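Local coordinates for protein rhamnogalacturonan endolyase YesW (Bacillus subtilis, PDB 2ZUX) that cleaves the rhamnogalacturonan backbone of plant cell-wall pectin by endo-type elimination and needs calcium or manganese for activity, at residues A321-H326 with G344-D349; T358-G363 with Q382-K387; R267-I272 with R286-K291; E340-S345 with S394-A399; N327-D332 with L366-L371. All coordinates share one frame; numbering follows the deposited sequence.

Interaction 1: A321-H326 with G344-D349; sequences AGQGNH and GSMAVD. With CA (calcium ion), chain C; CA (calcium ion), chain K.
Gln323 meets Ser345 and Met346 where the loop 321-326 of this beta-propeller lies against the turn between strands 340-343 and 346-348. One backbone hydrogen bond ties the two segments. Ser345 N donates to Gln323 O at 2.9 Å, and the bond is nearly straight (178°).

Van der Waals contacts surround it. Gln323 CB lies 3.9 Å from Met346 SD. Gln323 CG stands anti to the carbonyl carbon and the chain bends at chi2 (-50°), which brings OE1 to 3.4 Å from Ser345 CB. Gly344 packs against the backbone of Gly324. A side chain at Gly344 would run into Gln323 O.

The Gln323 amide is bonded at both ends. Gln323 NE2 donates to Ala321 O at 3.1 Å within its own loop, and Gln323 OE1 accepts from Gly361 N. With an alanine here, Gly361 N is likely to lose its acceptor and Ala321 O its donor.

Metal bonds mark the far ends of the two segments. Asp349 OD1 binds one calcium ion at 2.4 Å. His326 NE2 binds a second ion at 2.2 Å, which His362, Asp364 and Glu385 also hold.

Interaction 2: T358-G363 with Q382-K387; sequences TGLGHG and QVHEDK. With CA (calcium ion), chain C.
Leu360 CB sits over one face of the His384 ring, 3.7 Å from its centroid. This is a CH-pi contact. The His384 ring hangs beside its own backbone N (chi1 -64°), which turns that face to Leu360. Its edge meets the backbone instead, with CD2 3.3 Å from Gly361 O and in the ring plane.

His362 and Glu385 converge on a calcium ion. CG of His362 is anti to the backbone N (chi1 166°), and the ring swings back to the metal although its CB points away from 382-387. Glu385 is extended and brings OE1 to the same ion. The metal bonds are 2.2 Å from His362 NE2 and 2.1 Å from Glu385 OE1. The ring and carboxylate planes stand 84° apart, with the carboxylate at the ring edge. With NE2 on the metal and ND1 bonded to Gly324 O, the ring's rotation is fixed from both nitrogens.

The backbones join by Glu385 N to His362 O at 3.0 Å. Water 4 links Leu360 O, His362 O and Asp386 N. Gly363 CA lies 3.3 Å from Val383 O, where a side chain would clash. His362 and Glu385, together with His326, Asp364 and two waters, make a six-ligand histidine-carboxylate calcium site.

Interaction 3: R267-I272 with R286-K291; sequences RFLAGI and RGYYAK
Arg267 packs its aliphatic chain and guanidinium against two tyrosines of the loop 286-291. Its CB lies over one face of the Tyr288 ring, 3.9 Å from the centroid, as a CH-pi contact. A bend at chi2 (-68°) then takes the guanidinium past Tyr289. There Arg267 NE meets the ring edge, 3.5 Å from Tyr289 CE2, and the two planes are 76° apart. Arg267 NE donates to Asn263 OD1.

On the other side of the strand, Phe268 and Arg286 run side by side. The CE1-CZ rim of Phe268 lies over one face of the Arg286 guanidinium, with the planes 51° apart. Arg286 NE donates to Val265 O, and Glu229 and Asp266 form salt bridges with Arg286. Leu269 adds an apolar contact to Tyr288.

Phe268 and Arg286 are an antiparallel non-hydrogen-bonded pair. Next to it, Gly287 N donates to Arg267 O at 2.8 Å. Water 6 bridges Arg267 O and Gly287 O, and water 7 joins Phe268 O to Tyr288 OH.

If Arg267 were an alanine, Asn263 OD1 would probably lose its NE donor and the edge of Tyr289 its guanidinium neighbour. Tyr288 OH is hydrogen-bonded to His326 ND1, and His326 binds calcium through NE2, which puts Tyr288 in the second shell of that metal.

Interaction 4: E340-S345 with S394-A399; sequences EIIFGS and SFRDAA. With CA (calcium ion), chain K; CA (calcium ion), chain L.
Gly344 O is gripped by both terminal nitrogens of Arg396, which joins two neighbouring four-stranded antiparallel sheets of the propeller. Arg396 NH2 donates at 2.8 Å to Gly344 O. Arg396 NH1 donates to the same oxygen at 3.1 Å, with a more bent N-H...O angle of 138°. The oxygen lies close to the guanidinium plane, and both donors are somewhat tilted from the carbonyl plane. The end-on grip limits rotation of the guanidinium.

Arg396 starts between its backbone N and carbonyl carbon (chi1 78°) and then runs extended to NE, which spans the gap to the turn after strand 340-343. Arg396 NE is hydrogen-bonded to Tyr356 OH, so the stem is held as well. Ser345 O lies above one face of the guanidinium.

Ile342 and the Arg396 chain lie alongside, pointing opposite ways. Ile342 CG2 approaches Arg396 NH2 at 3.5 Å.

At the far end of strand 340-343, Glu340 binds two calcium ions. Its OE1 and OE2 both hold one ion, which also takes Asp332, and OE2 bridges to the ion bound by Asp349. Back at the contact, Ile342 CD1 ends 3.8 Å from Ala398 O.

Interaction 5: N327-D332 with L366-L371; sequences NLSIAD and LHTGDL. With CA (calcium ion), chain L; CA (calcium ion), chain J.
Two innermost propeller strands, 329-331 and 366-369, run side by side in the same direction. Each is the first strand of its own four-stranded sheet. Their axes approach to 7.6 Å and are 10° apart, so side chains rather than backbone hydrogen bonds join them.

Ser329 and Thr368 meet through their hydroxyls, with OG 3.0 Å from OG1. Thr368 OG1 is anti to its own carbonyl carbon (chi1 -60°), which sets OG1 toward Ser329 and CG2 toward Ala331. The methyls Ala331 CB and Thr368 CG2 are 4.3 Å apart.

Leu366 fills the other end of the contact. Its CD2 touches Leu328 CA and Ser329 OG, each at 3.7 Å.

Two waters extend the polar patch. Water 9 accepts from Thr368 N at 2.9 Å and also bonds Ser329 OG. Water 8 bonds Ser329 OG too.

After each strand an aspartate binds calcium. Asp332 OD1 holds one ion at 2.3 Å, and Asp370 OD1 holds another.

The seam is therefore mixed. The two hydroxyls lie close together, waters bond Ser329 OG, methyl groups pack beside them, and the metal-bound loops lie beyond the strand ends.

Overall arrangement
Interaction 3 comes first along the chain, within the sheet that starts with strand 268-273. The others involve the next two sheets, which start with strands 329-331 and 366-369. Interactions 4 and 5 both join these two, and their centres are about 7 Å apart. Interactions 1 and 2 lie in series, about 10 Å apart between centres, and share one calcium ion. Interaction 3 lies about 9 Å from interaction 1, between centres. Interactions 1 and 4 share Gly344 and Ser345. Successive propeller sheets are thus joined by side chains and loops. One calcium site lies among their loops, and further calcium ions bind beyond strands 329-331 and 366-369, consistent with a structural role for the metal.

Interaction 1: A321-H326 with G344-D349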
# COMPACT_ATOMS: atom_id res chain seq x y z
N ALA A 321 7.75 22.66 7.06
CA ALA A 321 7.44 22.15 8.39
C ALA A 321 5.93 22.18 8.59
O ALA A 321 5.25 23.04 8.05
CB ALA A 321 8.11 23.02 9.44
N GLY A 322 5.41 21.24 9.38
CA GLY A 322 4.01 21.29 9.81
C GLY A 322 2.97 20.88 8.78
O GLY A 322 1.78 21.12 8.99
N GLN A 323 3.40 20.25 7.69
CA GLN A 323 2.50 19.99 6.56
C GLN A 323 2.15 18.53 6.33
O GLN A 323 1.19 18.25 5.63
CB GLN A 323 3.09 20.58 5.26
CG GLN A 323 3.40 22.08 5.33
CD GLN A 323 2.23 22.89 5.85
OE1 GLN A 323 1.12 22.83 5.32
NE2 GLN A 323 2.48 23.66 6.91
N GLY A 324 2.94 17.61 6.88
CA GLY A 324 2.76 16.20 6.56
C GLY A 324 1.56 15.53 7.19
O GLY A 324 1.05 15.97 8.23
N ASN A 325 1.11 14.47 6.54
CA ASN A 325 0.02 13.62 7.01
C ASN A 325 0.60 12.39 7.70
O ASN A 325 1.80 12.15 7.69
CB ASN A 325 -0.77 13.12 5.80
CG ASN A 325 -1.93 14.02 5.41
OD1 ASN A 325 -1.93 15.23 5.65
ND2 ASN A 325 -2.94 13.41 4.79
N HIS A 326 -0.28 11.57 8.29
CA HIS A 326 0.09 10.21 8.70
C HIS A 326 0.15 9.26 7.49
O HIS A 326 -0.18 8.08 7.61
CB HIS A 326 -0.92 9.61 9.67
CG HIS A 326 -1.29 10.49 10.82
ND1 HIS A 326 -0.45 10.75 11.88
CD2 HIS A 326 -2.45 11.14 11.08
CE1 HIS A 326 -1.08 11.54 12.74
NE2 HIS A 326 -2.29 11.78 12.28
N GLY A 344 1.53 15.10 2.42
CA GLY A 344 0.41 15.85 2.99
C GLY A 344 0.17 17.12 2.20
O GLY A 344 -0.15 17.06 1.01
N SER A 345 0.32 18.27 2.86
CA SER A 345 0.05 19.57 2.25
C SER A 345 1.23 20.14 1.48
O SER A 345 1.14 21.23 0.91
CB SER A 345 -0.39 20.56 3.33
OG SER A 345 -1.64 20.16 3.88
N MET A 346 2.34 19.41 1.47
CA MET A 346 3.51 19.86 0.71
C MET A 346 3.95 18.80 -0.29
O MET A 346 3.46 17.66 -0.27
CB MET A 346 4.65 20.25 1.66
CG MET A 346 5.34 19.06 2.27
SD MET A 346 6.44 19.55 3.59
CE MET A 346 7.82 18.41 3.37
N ALA A 347 4.86 19.17 -1.18
CA ALA A 347 5.40 18.23 -2.15
C ALA A 347 6.89 18.45 -2.26
O ALA A 347 7.38 19.59 -2.11
CB ALA A 347 4.74 18.38 -3.49
N VAL A 348 7.61 17.36 -2.51
CA VAL A 348 9.06 17.35 -2.61
C VAL A 348 9.43 16.78 -3.97
O VAL A 348 8.89 15.75 -4.39
CB VAL A 348 9.68 16.50 -1.47
CG1 VAL A 348 11.21 16.47 -1.56
CG2 VAL A 348 9.23 17.02 -0.12
N ASP A 349 10.36 17.46 -4.65
CA ASP A 349 10.79 17.07 -5.99
C ASP A 349 11.70 15.85 -5.95
O ASP A 349 12.17 15.44 -4.89
CB ASP A 349 11.49 18.26 -6.64
CG ASP A 349 11.34 18.29 -8.15
OD1 ASP A 349 10.78 17.36 -8.76
OD2 ASP A 349 11.80 19.30 -8.73
CA CA C . -3.68 13.39 12.65
CA CA K . 10.63 16.53 -10.96
O HOH W 1 -2.78 13.95 14.55
O HOH W 2 -4.99 12.20 13.82

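Interaction 2: T358-G363 with Q382-K387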
# COMPACT_ATOMS: atom_id res chain seq x y z
N THR A 358 0.82 24.04 0.59
CA THR A 358 -0.47 24.73 0.57
C THR A 358 -0.69 25.50 1.87
O THR A 358 -1.59 26.32 1.95
CB THR A 358 -1.65 23.77 0.38
OG1 THR A 358 -1.76 22.95 1.55
CG2 THR A 358 -1.47 22.91 -0.87
N GLY A 359 0.13 25.21 2.88
CA GLY A 359 -0.01 25.85 4.18
C GLY A 359 -1.18 25.35 5.01
O GLY A 359 -1.42 25.86 6.10
N LEU A 360 -1.89 24.34 4.51
CA LEU A 360 -3.11 23.86 5.18
C LEU A 360 -2.82 22.90 6.33
O LEU A 360 -3.72 22.56 7.10
CB LEU A 360 -4.09 23.26 4.16
CG LEU A 360 -4.64 24.28 3.16
CD1 LEU A 360 -5.33 23.57 2.02
CD2 LEU A 360 -5.57 25.30 3.83
N GLY A 361 -1.57 22.47 6.43
CA GLY A 361 -1.13 21.69 7.58
C GLY A 361 -1.52 20.23 7.55
O GLY A 361 -2.05 19.71 6.55
N HIS A 362 -1.27 19.58 8.68
CA HIS A 362 -1.40 18.14 8.86
C HIS A 362 -2.81 17.62 8.66
O HIS A 362 -3.78 18.25 9.07
CB HIS A 362 -0.93 17.80 10.28
CG HIS A 362 -1.32 16.43 10.73
ND1 HIS A 362 -0.65 15.30 10.32
CD2 HIS A 362 -2.32 16.00 11.54
CE1 HIS A 362 -1.23 14.23 10.83
NE2 HIS A 362 -2.24 14.63 11.59
N GLY A 363 -2.92 16.44 8.06
CA GLY A 363 -4.17 15.71 8.01
C GLY A 363 -4.01 14.21 8.05
O GLY A 363 -2.89 13.69 8.13
N GLN A 382 -7.24 15.93 -0.08
CA GLN A 382 -6.68 15.83 1.26
C GLN A 382 -7.65 16.41 2.26
O GLN A 382 -8.40 17.33 1.94
CB GLN A 382 -5.37 16.62 1.33
CG GLN A 382 -4.58 16.45 2.62
CD GLN A 382 -3.37 17.37 2.68
OE1 GLN A 382 -3.10 18.13 1.75
NE2 GLN A 382 -2.62 17.30 3.78
N VAL A 383 -7.65 15.85 3.47
CA VAL A 383 -8.38 16.42 4.59
C VAL A 383 -7.41 16.95 5.63
O VAL A 383 -6.22 16.61 5.63
CB VAL A 383 -9.40 15.42 5.21
CG1 VAL A 383 -10.48 15.07 4.18
CG2 VAL A 383 -8.68 14.16 5.73
N HIS A 384 -7.93 17.80 6.52
CA HIS A 384 -7.08 18.60 7.40
C HIS A 384 -7.59 18.57 8.83
O HIS A 384 -8.81 18.58 9.06
CB HIS A 384 -6.99 20.02 6.85
CG HIS A 384 -6.32 20.08 5.52
ND1 HIS A 384 -7.00 20.19 4.32
CD2 HIS A 384 -5.01 19.93 5.20
CE1 HIS A 384 -6.13 20.14 3.32
NE2 HIS A 384 -4.92 20.00 3.83
N GLU A 385 -6.66 18.51 9.77
CA GLU A 385 -6.94 18.29 11.18
C GLU A 385 -7.14 19.59 11.96
O GLU A 385 -7.85 19.60 12.96
CB GLU A 385 -5.78 17.52 11.79
CG GLU A 385 -5.91 17.13 13.26
CD GLU A 385 -4.95 16.03 13.60
OE1 GLU A 385 -5.02 14.98 12.92
OE2 GLU A 385 -4.11 16.19 14.51
N ASP A 386 -6.48 20.66 11.52
CA ASP A 386 -6.55 21.95 12.20
C ASP A 386 -7.95 22.54 12.01
O ASP A 386 -8.35 22.83 10.89
CB ASP A 386 -5.47 22.89 11.63
CG ASP A 386 -5.37 24.23 12.35
OD1 ASP A 386 -6.18 24.52 13.26
OD2 ASP A 386 -4.46 25.00 11.98
N LYS A 387 -8.68 22.72 13.11
CA LYS A 387 -10.03 23.29 13.07
C LYS A 387 -10.06 24.73 12.54
O LYS A 387 -11.11 25.21 12.11
CB LYS A 387 -10.69 23.23 14.46
CG LYS A 387 -10.03 24.09 15.53
CD LYS A 387 -10.72 23.95 16.88
CE LYS A 387 -11.90 24.90 17.01
NZ LYS A 387 -12.38 24.98 18.41
CA CA C . -3.68 13.39 12.65
O HOH W 3 -3.42 20.78 0.92
O HOH W 4 -4.39 20.96 9.36
O HOH W 5 -3.60 24.71 9.41
O HOH W 1 -2.78 13.95 14.55
O HOH W 2 -4.99 12.20 13.82

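Interaction 3: R267-I272 with R286-K291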
# COMPACT_ATOMS: atom_id res chain seq x y z
N ARG A 267 7.67 10.30 14.50
CA ARG A 267 6.63 10.25 13.49
C ARG A 267 7.25 9.90 12.16
O ARG A 267 7.79 10.76 11.47
CB ARG A 267 5.88 11.58 13.43
CG ARG A 267 5.09 11.90 14.70
CD ARG A 267 3.92 10.94 14.87
NE ARG A 267 3.10 11.34 16.00
CZ ARG A 267 1.81 11.03 16.12
NH1 ARG A 267 1.20 10.33 15.18
NH2 ARG A 267 1.14 11.45 17.18
N PHE A 268 7.20 8.62 11.80
CA PHE A 268 7.90 8.13 10.62
C PHE A 268 6.96 7.82 9.47
O PHE A 268 5.82 7.37 9.68
CB PHE A 268 8.68 6.85 10.96
CG PHE A 268 9.73 7.05 12.01
CD1 PHE A 268 10.96 7.60 11.67
CD2 PHE A 268 9.47 6.73 13.34
CE1 PHE A 268 11.95 7.79 12.64
CE2 PHE A 268 10.44 6.92 14.31
CZ PHE A 268 11.68 7.46 13.97
N LEU A 269 7.46 8.05 8.25
CA LEU A 269 6.85 7.54 7.02
C LEU A 269 7.97 6.98 6.15
O LEU A 269 9.15 7.14 6.47
CB LEU A 269 6.06 8.63 6.28
CG LEU A 269 4.96 9.34 7.06
CD1 LEU A 269 4.49 10.57 6.29
CD2 LEU A 269 3.81 8.38 7.35
N ALA A 270 7.60 6.30 5.08
CA ALA A 270 8.59 5.74 4.17
C ALA A 270 7.93 5.49 2.84
O ALA A 270 6.70 5.42 2.75
CB ALA A 270 9.20 4.44 4.73
N GLY A 271 8.75 5.34 1.80
CA GLY A 271 8.23 5.06 0.48
C GLY A 271 9.27 4.53 -0.47
O GLY A 271 10.47 4.56 -0.18
N ILE A 272 8.78 4.03 -1.60
CA ILE A 272 9.62 3.74 -2.77
C ILE A 272 9.27 4.76 -3.84
O ILE A 272 8.10 5.00 -4.13
CB ILE A 272 9.35 2.32 -3.31
CG1 ILE A 272 9.66 1.24 -2.26
CG2 ILE A 272 10.12 2.09 -4.61
CD1 ILE A 272 11.11 1.12 -1.83
N ARG A 286 10.93 11.66 8.69
CA ARG A 286 10.81 11.80 10.13
C ARG A 286 10.22 13.15 10.41
O ARG A 286 10.70 14.16 9.88
CB ARG A 286 12.18 11.65 10.81
CG ARG A 286 12.14 11.57 12.33
CD ARG A 286 13.50 11.23 12.90
NE ARG A 286 13.37 10.66 14.24
CZ ARG A 286 14.25 9.84 14.79
NH1 ARG A 286 15.37 9.51 14.15
NH2 ARG A 286 14.00 9.35 16.01
N GLY A 287 9.20 13.18 11.25
CA GLY A 287 8.51 14.41 11.60
C GLY A 287 7.43 14.81 10.62
O GLY A 287 7.50 14.50 9.42
N TYR A 288 6.43 15.50 11.14
CA TYR A 288 5.51 16.24 10.28
C TYR A 288 4.75 17.36 10.96
O TYR A 288 4.38 18.32 10.30
CB TYR A 288 4.55 15.36 9.47
CG TYR A 288 4.00 14.12 10.12
CD1 TYR A 288 2.97 14.20 11.07
CD2 TYR A 288 4.44 12.86 9.73
CE1 TYR A 288 2.44 13.04 11.64
CE2 TYR A 288 3.91 11.70 10.28
CZ TYR A 288 2.91 11.80 11.23
OH TYR A 288 2.40 10.65 11.78
N TYR A 289 4.54 17.27 12.27
CA TYR A 289 3.81 18.35 12.96
C TYR A 289 4.58 19.66 12.99
O TYR A 289 3.96 20.74 12.95
CB TYR A 289 3.47 17.94 14.38
CG TYR A 289 2.51 16.79 14.47
CD1 TYR A 289 1.15 16.98 14.21
CD2 TYR A 289 2.94 15.51 14.83
CE1 TYR A 289 0.25 15.93 14.30
CE2 TYR A 289 2.04 14.46 14.93
CZ TYR A 289 0.70 14.68 14.67
OH TYR A 289 -0.18 13.62 14.77
N ALA A 290 5.90 19.57 13.13
CA ALA A 290 6.75 20.75 13.11
C ALA A 290 7.96 20.38 12.24
O ALA A 290 7.78 20.11 11.05
CB ALA A 290 7.13 21.15 14.52
N LYS A 291 9.16 20.32 12.81
CA LYS A 291 10.33 19.93 12.03
C LYS A 291 10.08 18.66 11.23
O LYS A 291 9.53 17.68 11.76
CB LYS A 291 11.55 19.73 12.93
CG LYS A 291 12.81 19.35 12.17
CD LYS A 291 14.03 19.20 13.07
CE LYS A 291 15.23 18.72 12.28
NZ LYS A 291 16.47 18.73 13.11
O HOH W 6 7.63 11.74 8.74
O HOH W 7 3.74 8.44 11.31

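Interaction 4: E340-S345 with S394-A399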
# COMPACT_ATOMS: atom_id res chain seq x y z
N GLU A 340 7.87 12.35 -7.77
CA GLU A 340 7.83 13.32 -6.70
C GLU A 340 7.09 12.72 -5.51
O GLU A 340 6.46 11.65 -5.61
CB GLU A 340 7.13 14.59 -7.20
CG GLU A 340 7.99 15.44 -8.17
CD GLU A 340 8.08 14.85 -9.58
OE1 GLU A 340 7.04 14.41 -10.13
OE2 GLU A 340 9.20 14.83 -10.17
N ILE A 341 7.19 13.39 -4.37
CA ILE A 341 6.61 12.92 -3.12
C ILE A 341 5.52 13.89 -2.68
O ILE A 341 5.79 15.09 -2.51
CB ILE A 341 7.69 12.81 -2.02
CG1 ILE A 341 8.82 11.86 -2.46
CG2 ILE A 341 7.07 12.35 -0.70
CD1 ILE A 341 10.15 12.14 -1.80
N ILE A 342 4.30 13.38 -2.51
CA ILE A 342 3.19 14.17 -1.99
C ILE A 342 3.16 13.92 -0.48
O ILE A 342 2.76 12.84 -0.02
CB ILE A 342 1.84 13.80 -2.65
CG1 ILE A 342 1.89 13.99 -4.18
CG2 ILE A 342 0.70 14.62 -2.05
CD1 ILE A 342 2.30 15.39 -4.63
N PHE A 343 3.63 14.90 0.27
CA PHE A 343 3.83 14.76 1.71
C PHE A 343 2.76 15.61 2.41
O PHE A 343 3.03 16.71 2.90
CB PHE A 343 5.24 15.23 2.07
CG PHE A 343 5.71 14.81 3.44
CD1 PHE A 343 6.29 13.56 3.65
CD2 PHE A 343 5.58 15.68 4.53
CE1 PHE A 343 6.73 13.18 4.92
CE2 PHE A 343 6.02 15.29 5.78
CZ PHE A 343 6.59 14.04 5.98
N GLY A 344 1.53 15.10 2.42
CA GLY A 344 0.41 15.85 2.99
C GLY A 344 0.17 17.12 2.20
O GLY A 344 -0.15 17.06 1.01
N SER A 345 0.32 18.27 2.86
CA SER A 345 0.05 19.57 2.25
C SER A 345 1.23 20.14 1.48
O SER A 345 1.14 21.23 0.91
CB SER A 345 -0.39 20.56 3.33
OG SER A 345 -1.64 20.16 3.88
N SER A 394 -9.30 19.76 0.82
CA SER A 394 -8.69 20.52 -0.26
C SER A 394 -8.48 19.62 -1.46
O SER A 394 -8.15 18.44 -1.32
CB SER A 394 -7.38 21.18 0.19
OG SER A 394 -6.40 20.23 0.56
N PHE A 395 -8.67 20.18 -2.64
CA PHE A 395 -8.54 19.46 -3.90
C PHE A 395 -7.62 20.31 -4.77
O PHE A 395 -7.97 21.45 -5.11
CB PHE A 395 -9.92 19.28 -4.52
CG PHE A 395 -9.96 18.36 -5.72
CD1 PHE A 395 -10.46 17.06 -5.63
CD2 PHE A 395 -9.55 18.82 -6.98
CE1 PHE A 395 -10.51 16.23 -6.75
CE2 PHE A 395 -9.60 18.00 -8.09
CZ PHE A 395 -10.09 16.69 -7.98
N ARG A 396 -6.44 19.79 -5.08
CA ARG A 396 -5.40 20.63 -5.66
C ARG A 396 -4.71 20.01 -6.87
O ARG A 396 -4.75 18.79 -7.08
CB ARG A 396 -4.35 20.96 -4.60
CG ARG A 396 -3.35 19.82 -4.32
CD ARG A 396 -2.46 20.22 -3.18
NE ARG A 396 -1.28 19.39 -2.92
CZ ARG A 396 -1.10 18.64 -1.83
NH1 ARG A 396 -2.06 18.50 -0.91
NH2 ARG A 396 0.05 18.01 -1.65
N ASP A 397 -4.05 20.88 -7.63
CA ASP A 397 -3.14 20.48 -8.68
C ASP A 397 -1.94 19.81 -8.01
O ASP A 397 -1.26 20.42 -7.19
CB ASP A 397 -2.72 21.75 -9.44
CG ASP A 397 -1.81 21.47 -10.62
OD1 ASP A 397 -0.77 20.79 -10.45
OD2 ASP A 397 -2.10 21.99 -11.71
N ALA A 398 -1.68 18.55 -8.35
CA ALA A 398 -0.61 17.79 -7.68
C ALA A 398 0.78 18.39 -7.88
O ALA A 398 1.64 18.31 -6.99
CB ALA A 398 -0.63 16.34 -8.12
N ALA A 399 1.00 18.96 -9.06
CA ALA A 399 2.32 19.49 -9.44
C ALA A 399 2.61 20.89 -8.92
O ALA A 399 3.72 21.17 -8.50
CB ALA A 399 2.47 19.46 -10.96
CA CA K . 10.63 16.53 -10.96
CA CA L . 8.31 14.06 -12.09

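Interaction 5: N327-D332 with L366-L371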
# COMPACT_ATOMS: atom_id res chain seq x y z
N ASN A 327 0.54 9.79 6.34
CA ASN A 327 0.60 9.04 5.09
C ASN A 327 1.22 9.95 4.04
O ASN A 327 1.40 11.14 4.26
CB ASN A 327 -0.79 8.50 4.66
CG ASN A 327 -1.96 9.34 5.16
OD1 ASN A 327 -2.72 8.91 6.05
ND2 ASN A 327 -2.13 10.51 4.59
N LEU A 328 1.59 9.36 2.91
CA LEU A 328 2.15 10.11 1.79
C LEU A 328 1.75 9.41 0.49
O LEU A 328 1.21 8.30 0.52
CB LEU A 328 3.67 10.26 1.91
CG LEU A 328 4.57 9.06 2.19
CD1 LEU A 328 4.59 8.05 1.05
CD2 LEU A 328 5.98 9.53 2.50
N SER A 329 1.99 10.07 -0.64
CA SER A 329 1.84 9.44 -1.95
C SER A 329 3.10 9.70 -2.76
O SER A 329 3.88 10.60 -2.44
CB SER A 329 0.65 10.02 -2.72
OG SER A 329 -0.56 9.99 -1.97
N ILE A 330 3.28 8.89 -3.80
CA ILE A 330 4.44 9.02 -4.69
C ILE A 330 3.94 8.93 -6.12
O ILE A 330 3.25 7.97 -6.47
CB ILE A 330 5.45 7.87 -4.47
CG1 ILE A 330 5.82 7.70 -3.00
CG2 ILE A 330 6.69 8.07 -5.35
CD1 ILE A 330 6.71 8.78 -2.46
N ALA A 331 4.30 9.90 -6.94
CA ALA A 331 3.84 9.93 -8.32
C ALA A 331 4.68 10.90 -9.13
O ALA A 331 5.20 11.88 -8.59
CB ALA A 331 2.37 10.34 -8.40
N ASP A 332 4.76 10.64 -10.43
CA ASP A 332 5.34 11.62 -11.34
C ASP A 332 4.25 12.64 -11.63
O ASP A 332 3.34 12.39 -12.42
CB ASP A 332 5.82 10.95 -12.62
CG ASP A 332 6.32 11.95 -13.65
OD1 ASP A 332 6.61 13.11 -13.29
OD2 ASP A 332 6.42 11.58 -14.84
N LEU A 366 -5.37 11.05 2.44
CA LEU A 366 -4.69 11.64 1.29
C LEU A 366 -4.91 10.75 0.09
O LEU A 366 -4.78 9.53 0.18
CB LEU A 366 -3.19 11.69 1.58
CG LEU A 366 -2.25 12.39 0.61
CD1 LEU A 366 -2.56 13.89 0.55
CD2 LEU A 366 -0.83 12.16 1.05
N HIS A 367 -5.25 11.36 -1.05
CA HIS A 367 -5.49 10.64 -2.30
C HIS A 367 -4.84 11.36 -3.47
O HIS A 367 -5.21 12.50 -3.77
CB HIS A 367 -7.00 10.52 -2.51
CG HIS A 367 -7.64 9.65 -1.49
ND1 HIS A 367 -8.15 10.12 -0.30
CD2 HIS A 367 -7.76 8.31 -1.46
CE1 HIS A 367 -8.58 9.09 0.41
NE2 HIS A 367 -8.35 7.99 -0.27
N THR A 368 -3.88 10.70 -4.11
CA THR A 368 -3.18 11.25 -5.27
C THR A 368 -3.43 10.34 -6.47
O THR A 368 -3.05 9.17 -6.45
CB THR A 368 -1.67 11.34 -5.01
OG1 THR A 368 -1.43 12.18 -3.88
CG2 THR A 368 -0.95 11.90 -6.23
N GLY A 369 -4.07 10.87 -7.50
CA GLY A 369 -4.35 10.09 -8.70
C GLY A 369 -4.89 11.00 -9.77
O GLY A 369 -4.80 12.23 -9.65
N ASP A 370 -5.44 10.42 -10.83
CA ASP A 370 -6.11 11.24 -11.82
C ASP A 370 -7.56 11.33 -11.40
O ASP A 370 -8.39 10.49 -11.78
CB ASP A 370 -5.96 10.71 -13.24
CG ASP A 370 -6.37 11.75 -14.26
OD1 ASP A 370 -6.74 12.87 -13.83
OD2 ASP A 370 -6.30 11.48 -15.48
N LEU A 371 -7.83 12.33 -10.57
CA LEU A 371 -9.15 12.49 -9.96
C LEU A 371 -10.08 13.24 -10.89
O LEU A 371 -11.27 12.93 -10.98
CB LEU A 371 -9.02 13.22 -8.61
CG LEU A 371 -7.96 12.72 -7.61
CD1 LEU A 371 -8.03 13.49 -6.28
CD2 LEU A 371 -8.09 11.21 -7.36
CA CA L . 8.31 14.06 -12.09
CA CA J . -6.29 15.16 -14.10
O HOH W 8 -1.56 8.57 0.23
O HOH W 9 -2.67 8.37 -2.85
O HOH W 10 -5.95 14.11 -16.26